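Local coordinates for pumilio domain-containing protein 7 (Caenorhabditis elegans, PDB 3V71), which binds a consensus sequence in mRNA 3'-untranslated regions and modulates mRNA expression and stability, acting redundantly with two relatives in oocyte formation and early embryonic divisions, at residues V320-I332 against I343-K355. Numbering follows the deposited sequence.
Sequences VQQMISICTAALI and ILLLYSGWYEKMK. With nucleotides of chain B.
Tyr347 packs its ring against Ala330 and Cys327, an instructive case of an aromatic closing the apolar seam between two helices that run at 139° to each other. Its CB rests against Leu331 CD1 (3.7 Å). With CG anti to the carbonyl carbon (chi1 -87°), the ring reaches across helix 316-330, its long axis nearly at right angles to the helix: CD1 meets Cys327 CA, and CE1 nears Ile326 CG2 at the ring edge. The methyl of Ala330 covers one face in a CH-pi contact, its CB closest to CE1 (3.4 Å) and CD1, then CZ, with CD2 and CE2 more distant. Trp350 CZ3 backs the opposite face. A serine in place of Tyr347 would probably leave the Ala330 methyl without its aromatic floor and open a gap beside Trp350. Cys327 is the knob in a hole formed by Tyr347, Trp350, Tyr351 and Met354; its SG lies 3.6 Å from Trp350 CB, at the indole edge. Met354 SD touches Ile324 CG1 (3.8 Å). On helix 316-330, Gln321 NE2 donates to O4 of U4 of chain B (2.7 Å), a PUF-repeat base contact. Helix 344-365 packs on helix 316-330, in the predicted eighth Pumilio repeat; helix 282-292 touches Tyr347, and the Tyr351 hydroxyl lies at the backbone oxygens of Val378 and His381, at the end of helix 369-380.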
loop_
_atom_site.group_PDB
_atom_site.type_symbol
_atom_site.label_atom_id
_atom_site.label_comp_id
_atom_site.label_asym_id
_atom_site.label_seq_id
_atom_site.Cartn_x
_atom_site.Cartn_y
_atom_site.Cartn_z
ATOM N N VAL A 320 5.917 17.129 19.565
ATOM C CA VAL A 320 6.963 17.793 20.335
ATOM C C VAL A 320 8.013 16.795 20.824
ATOM O O VAL A 320 9.214 17.039 20.676
ATOM C CB VAL A 320 6.384 18.602 21.508
ATOM C CG1 VAL A 320 7.490 19.237 22.318
ATOM C CG2 VAL A 320 5.445 19.652 20.986
ATOM N N GLN A 321 7.559 15.674 21.394
ATOM C CA GLN A 321 8.458 14.587 21.806
ATOM C C GLN A 321 9.344 14.132 20.653
ATOM O O GLN A 321 10.481 13.720 20.844
ATOM C CB GLN A 321 7.661 13.394 22.322
ATOM C CG GLN A 321 6.691 13.730 23.434
ATOM C CD GLN A 321 6.179 12.501 24.137
ATOM O OE1 GLN A 321 6.962 11.712 24.665
ATOM N NE2 GLN A 321 4.861 12.323 24.146
ATOM N N GLN A 322 8.797 14.208 19.450
ATOM C CA GLN A 322 9.554 13.950 18.246
ATOM C C GLN A 322 10.695 14.954 18.048
ATOM O O GLN A 322 11.842 14.565 17.833
ATOM C CB GLN A 322 8.624 14.004 17.047
ATOM C CG GLN A 322 9.156 13.210 15.896
ATOM C CD GLN A 322 9.367 11.773 16.289
ATOM O OE1 GLN A 322 10.455 11.384 16.719
ATOM N NE2 GLN A 322 8.314 10.974 16.169
ATOM N N MET A 323 10.365 16.244 18.107
ATOM C CA MET A 323 11.354 17.315 17.982
ATOM C C MET A 323 12.456 17.171 19.015
ATOM O O MET A 323 13.637 17.362 18.710
ATOM C CB MET A 323 10.693 18.668 18.178
ATOM C CG MET A 323 9.490 18.894 17.300
ATOM S SD MET A 323 8.635 20.409 17.774
ATOM C CE MET A 323 9.787 21.665 17.192
ATOM N N ILE A 324 12.058 16.849 20.242
ATOM C CA ILE A 324 13.007 16.612 21.320
ATOM C C ILE A 324 13.864 15.377 21.028
ATOM O O ILE A 324 15.069 15.378 21.275
ATOM C CB ILE A 324 12.285 16.454 22.675
ATOM C CG1 ILE A 324 11.402 17.666 22.962
ATOM C CG2 ILE A 324 13.282 16.264 23.811
ATOM C CD1 ILE A 324 10.673 17.570 24.287
ATOM N N SER A 325 13.241 14.332 20.491
ATOM C CA SER A 325 13.963 13.125 20.094
ATOM C C SER A 325 15.010 13.450 19.050
ATOM O O SER A 325 16.193 13.174 19.227
ATOM C CB SER A 325 13.000 12.096 19.523
ATOM O OG SER A 325 12.081 11.652 20.507
ATOM N N ILE A 326 14.555 14.046 17.955
ATOM C CA ILE A 326 15.433 14.464 16.874
ATOM C C ILE A 326 16.654 15.265 17.337
ATOM O O ILE A 326 17.783 14.933 16.982
ATOM C CB ILE A 326 14.654 15.264 15.824
ATOM C CG1 ILE A 326 13.592 14.372 15.177
ATOM C CG2 ILE A 326 15.601 15.866 14.779
ATOM C CD1 ILE A 326 12.916 14.994 13.965
ATOM N N CYS A 327 16.434 16.315 18.119
ATOM C CA CYS A 327 17.539 17.151 18.584
ATOM C C CYS A 327 18.606 16.379 19.350
ATOM O O CYS A 327 19.787 16.440 19.013
ATOM C CB CYS A 327 17.022 18.299 19.443
ATOM S SG CYS A 327 16.233 19.587 18.496
ATOM N N THR A 328 18.192 15.659 20.385
ATOM C CA THR A 328 19.139 14.992 21.267
ATOM C C THR A 328 19.899 13.865 20.558
ATOM O O THR A 328 21.100 13.682 20.781
ATOM C CB THR A 328 18.447 14.462 22.536
ATOM O OG1 THR A 328 17.514 13.432 22.189
ATOM C CG2 THR A 328 17.705 15.588 23.227
ATOM N N ALA A 329 19.201 13.116 19.707
ATOM C CA ALA A 329 19.841 12.083 18.897
ATOM C C ALA A 329 20.979 12.682 18.075
ATOM O O ALA A 329 22.037 12.078 17.920
ATOM C CB ALA A 329 18.823 11.421 17.985
ATOM N N ALA A 330 20.750 13.877 17.548
ATOM C CA ALA A 330 21.760 14.588 16.783
ATOM C C ALA A 330 22.861 15.130 17.688
ATOM O O ALA A 330 23.933 15.514 17.224
ATOM C CB ALA A 330 21.122 15.714 16.009
ATOM N N LEU A 331 22.590 15.165 18.984
ATOM C CA LEU A 331 23.570 15.645 19.945
ATOM C C LEU A 331 24.300 14.480 20.625
ATOM O O LEU A 331 24.424 14.440 21.842
ATOM C CB LEU A 331 22.896 16.558 20.977
ATOM C CG LEU A 331 22.839 18.071 20.715
ATOM C CD1 LEU A 331 23.153 18.428 19.274
ATOM C CD2 LEU A 331 21.494 18.657 21.134
ATOM N N ILE A 332 24.772 13.528 19.825
ATOM C CA ILE A 332 25.612 12.436 20.322
ATOM C C ILE A 332 26.665 12.024 19.286
ATOM O O ILE A 332 26.508 12.269 18.083
ATOM C CB ILE A 332 24.776 11.206 20.752
ATOM C CG1 ILE A 332 23.871 10.722 19.607
ATOM C CG2 ILE A 332 23.936 11.532 21.986
ATOM C CD1 ILE A 332 24.585 10.021 18.433
ATOM N N ILE A 343 25.827 23.547 12.435
ATOM C CA ILE A 343 24.479 23.004 12.516
ATOM C C ILE A 343 24.288 22.323 13.867
ATOM O O ILE A 343 23.171 22.217 14.368
ATOM C CB ILE A 343 24.182 22.012 11.372
ATOM C CG1 ILE A 343 24.867 20.665 11.624
ATOM C CG2 ILE A 343 24.593 22.607 10.028
ATOM C CD1 ILE A 343 24.433 19.565 10.671
ATOM N N LEU A 344 25.390 21.869 14.452
ATOM C CA LEU A 344 25.363 21.254 15.771
ATOM C C LEU A 344 24.999 22.283 16.836
ATOM O O LEU A 344 24.489 21.941 17.903
ATOM C CB LEU A 344 26.723 20.643 16.100
ATOM C CG LEU A 344 26.872 20.148 17.540
ATOM C CD1 LEU A 344 26.281 18.753 17.674
ATOM C CD2 LEU A 344 28.331 20.172 17.980
ATOM N N LEU A 345 25.274 23.547 16.548
ATOM C CA LEU A 345 24.963 24.613 17.483
ATOM C C LEU A 345 23.518 25.041 17.278
ATOM O O LEU A 345 22.913 25.678 18.138
ATOM C CB LEU A 345 25.905 25.796 17.268
ATOM C CG LEU A 345 25.975 26.775 18.439
ATOM C CD1 LEU A 345 26.248 26.018 19.743
ATOM C CD2 LEU A 345 27.027 27.850 18.190
ATOM N N LEU A 346 22.978 24.680 16.121
ATOM C CA LEU A 346 21.602 24.987 15.761
ATOM C C LEU A 346 20.649 24.031 16.491
ATOM O O LEU A 346 19.649 24.447 17.077
ATOM C CB LEU A 346 21.450 24.867 14.244
ATOM C CG LEU A 346 20.147 25.312 13.589
ATOM C CD1 LEU A 346 19.900 26.779 13.860
ATOM C CD2 LEU A 346 20.190 25.046 12.100
ATOM N N TYR A 347 20.970 22.742 16.441
ATOM C CA TYR A 347 20.278 21.735 17.232
ATOM C C TYR A 347 20.328 22.120 18.703
ATOM O O TYR A 347 19.324 22.080 19.411
ATOM C CB TYR A 347 20.958 20.379 17.051
ATOM C CG TYR A 347 20.474 19.579 15.865
ATOM C CD1 TYR A 347 19.352 18.767 15.970
ATOM C CD2 TYR A 347 21.150 19.610 14.652
ATOM C CE1 TYR A 347 18.901 18.013 14.893
ATOM C CE2 TYR A 347 20.707 18.857 13.562
ATOM C CZ TYR A 347 19.581 18.058 13.690
ATOM O OH TYR A 347 19.126 17.300 12.625
ATOM N N SER A 348 21.521 22.481 19.156
ATOM C CA SER A 348 21.732 22.931 20.523
ATOM C C SER A 348 20.780 24.069 20.860
ATOM O O SER A 348 20.240 24.141 21.960
ATOM C CB SER A 348 23.175 23.395 20.700
ATOM O OG SER A 348 23.450 23.681 22.055
ATOM N N GLY A 349 20.582 24.965 19.901
ATOM C CA GLY A 349 19.670 26.072 20.085
ATOM C C GLY A 349 18.267 25.589 20.384
ATOM O O GLY A 349 17.594 26.132 21.266
ATOM N N TRP A 350 17.839 24.556 19.659
ATOM C CA TRP A 350 16.475 24.045 19.756
ATOM C C TRP A 350 16.230 23.244 21.027
ATOM O O TRP A 350 15.219 23.409 21.709
ATOM C CB TRP A 350 16.160 23.190 18.540
ATOM C CG TRP A 350 16.262 23.942 17.255
ATOM C CD1 TRP A 350 16.081 25.283 17.073
ATOM C CD2 TRP A 350 16.576 23.401 15.965
ATOM N NE1 TRP A 350 16.255 25.609 15.750
ATOM C CE2 TRP A 350 16.562 24.471 15.048
ATOM C CE3 TRP A 350 16.867 22.111 15.496
ATOM C CZ2 TRP A 350 16.829 24.293 13.687
ATOM C CZ3 TRP A 350 17.130 21.938 14.143
ATOM C CH2 TRP A 350 17.109 23.023 13.257
ATOM N N TYR A 351 17.157 22.362 21.347
ATOM C CA TYR A 351 17.011 21.601 22.565
ATOM C C TYR A 351 16.856 22.571 23.721
ATOM O O TYR A 351 16.004 22.383 24.582
ATOM C CB TYR A 351 18.200 20.659 22.778
ATOM C CG TYR A 351 18.138 19.943 24.098
ATOM C CD1 TYR A 351 17.120 19.044 24.372
ATOM C CD2 TYR A 351 19.083 20.183 25.083
ATOM C CE1 TYR A 351 17.044 18.400 25.595
ATOM C CE2 TYR A 351 19.018 19.542 26.305
ATOM C CZ TYR A 351 17.998 18.652 26.557
ATOM O OH TYR A 351 17.933 18.014 27.778
ATOM N N GLU A 352 17.662 23.629 23.722
ATOM C CA GLU A 352 17.645 24.600 24.818
ATOM C C GLU A 352 16.339 25.377 24.911
ATOM O O GLU A 352 15.762 25.496 25.988
ATOM C CB GLU A 352 18.836 25.560 24.736
ATOM C CG GLU A 352 20.173 24.907 25.049
ATOM C CD GLU A 352 20.098 23.963 26.244
ATOM O OE1 GLU A 352 19.353 24.273 27.207
ATOM O OE2 GLU A 352 20.776 22.905 26.213
ATOM N N LYS A 353 15.878 25.907 23.785
ATOM C CA LYS A 353 14.582 26.569 23.752
ATOM C C LYS A 353 13.539 25.642 24.371
ATOM O O LYS A 353 12.794 26.034 25.275
ATOM C CB LYS A 353 14.201 26.961 22.315
ATOM C CG LYS A 353 12.773 27.477 22.159
ATOM C CD LYS A 353 12.727 28.897 21.612
ATOM C CE LYS A 353 11.315 29.490 21.701
ATOM N NZ LYS A 353 11.233 30.880 21.155
ATOM N N MET A 354 13.516 24.400 23.894
ATOM C CA MET A 354 12.550 23.417 24.360
ATOM C C MET A 354 12.781 23.029 25.818
ATOM O O MET A 354 11.840 22.952 26.595
ATOM C CB MET A 354 12.546 22.184 23.449
ATOM C CG MET A 354 11.923 22.445 22.078
ATOM S SD MET A 354 11.532 20.967 21.092
ATOM C CE MET A 354 13.162 20.347 20.647
ATOM N N LYS A 355 14.035 22.797 26.186
ATOM C CA LYS A 355 14.381 22.463 27.562
ATOM C C LYS A 355 13.876 23.518 28.556
ATOM O O LYS A 355 13.220 23.190 29.538
ATOM C CB LYS A 355 15.895 22.297 27.698
ATOM C CG LYS A 355 16.313 21.440 28.875
ATOM C CD LYS A 355 17.818 21.459 29.103
ATOM C CE LYS A 355 18.217 22.631 29.996
ATOM N NZ LYS A 355 19.628 22.543 30.481
ATOM P P U B 4 -3.822 7.976 30.928
ATOM O OP1 U B 4 -5.134 7.923 31.633
ATOM O OP2 U B 4 -2.609 7.511 31.648
ATOM O "O5'" U B 4 -3.929 7.244 29.504
ATOM C "C5'" U B 4 -2.854 7.277 28.560
ATOM C "C4'" U B 4 -3.125 8.265 27.448
ATOM O "O4'" U B 4 -2.317 9.452 27.649
ATOM C "C3'" U B 4 -2.778 7.824 26.023
ATOM O "O3'" U B 4 -3.765 6.977 25.434
ATOM C "C2'" U B 4 -2.633 9.158 25.307
ATOM O "O2'" U B 4 -3.908 9.685 24.976
ATOM C "C1'" U B 4 -2.012 10.035 26.403
ATOM N N1 U B 4 -0.543 10.131 26.263
ATOM C C2 U B 4 -0.093 11.123 25.429
ATOM O O2 U B 4 -0.861 11.881 24.867
ATOM N N3 U B 4 1.266 11.189 25.282
ATOM C C4 U B 4 2.211 10.379 25.876
ATOM O O4 U B 4 3.410 10.569 25.648
ATOM C C5 U B 4 1.661 9.376 26.730
ATOM C C6 U B 4 0.337 9.285 26.888
#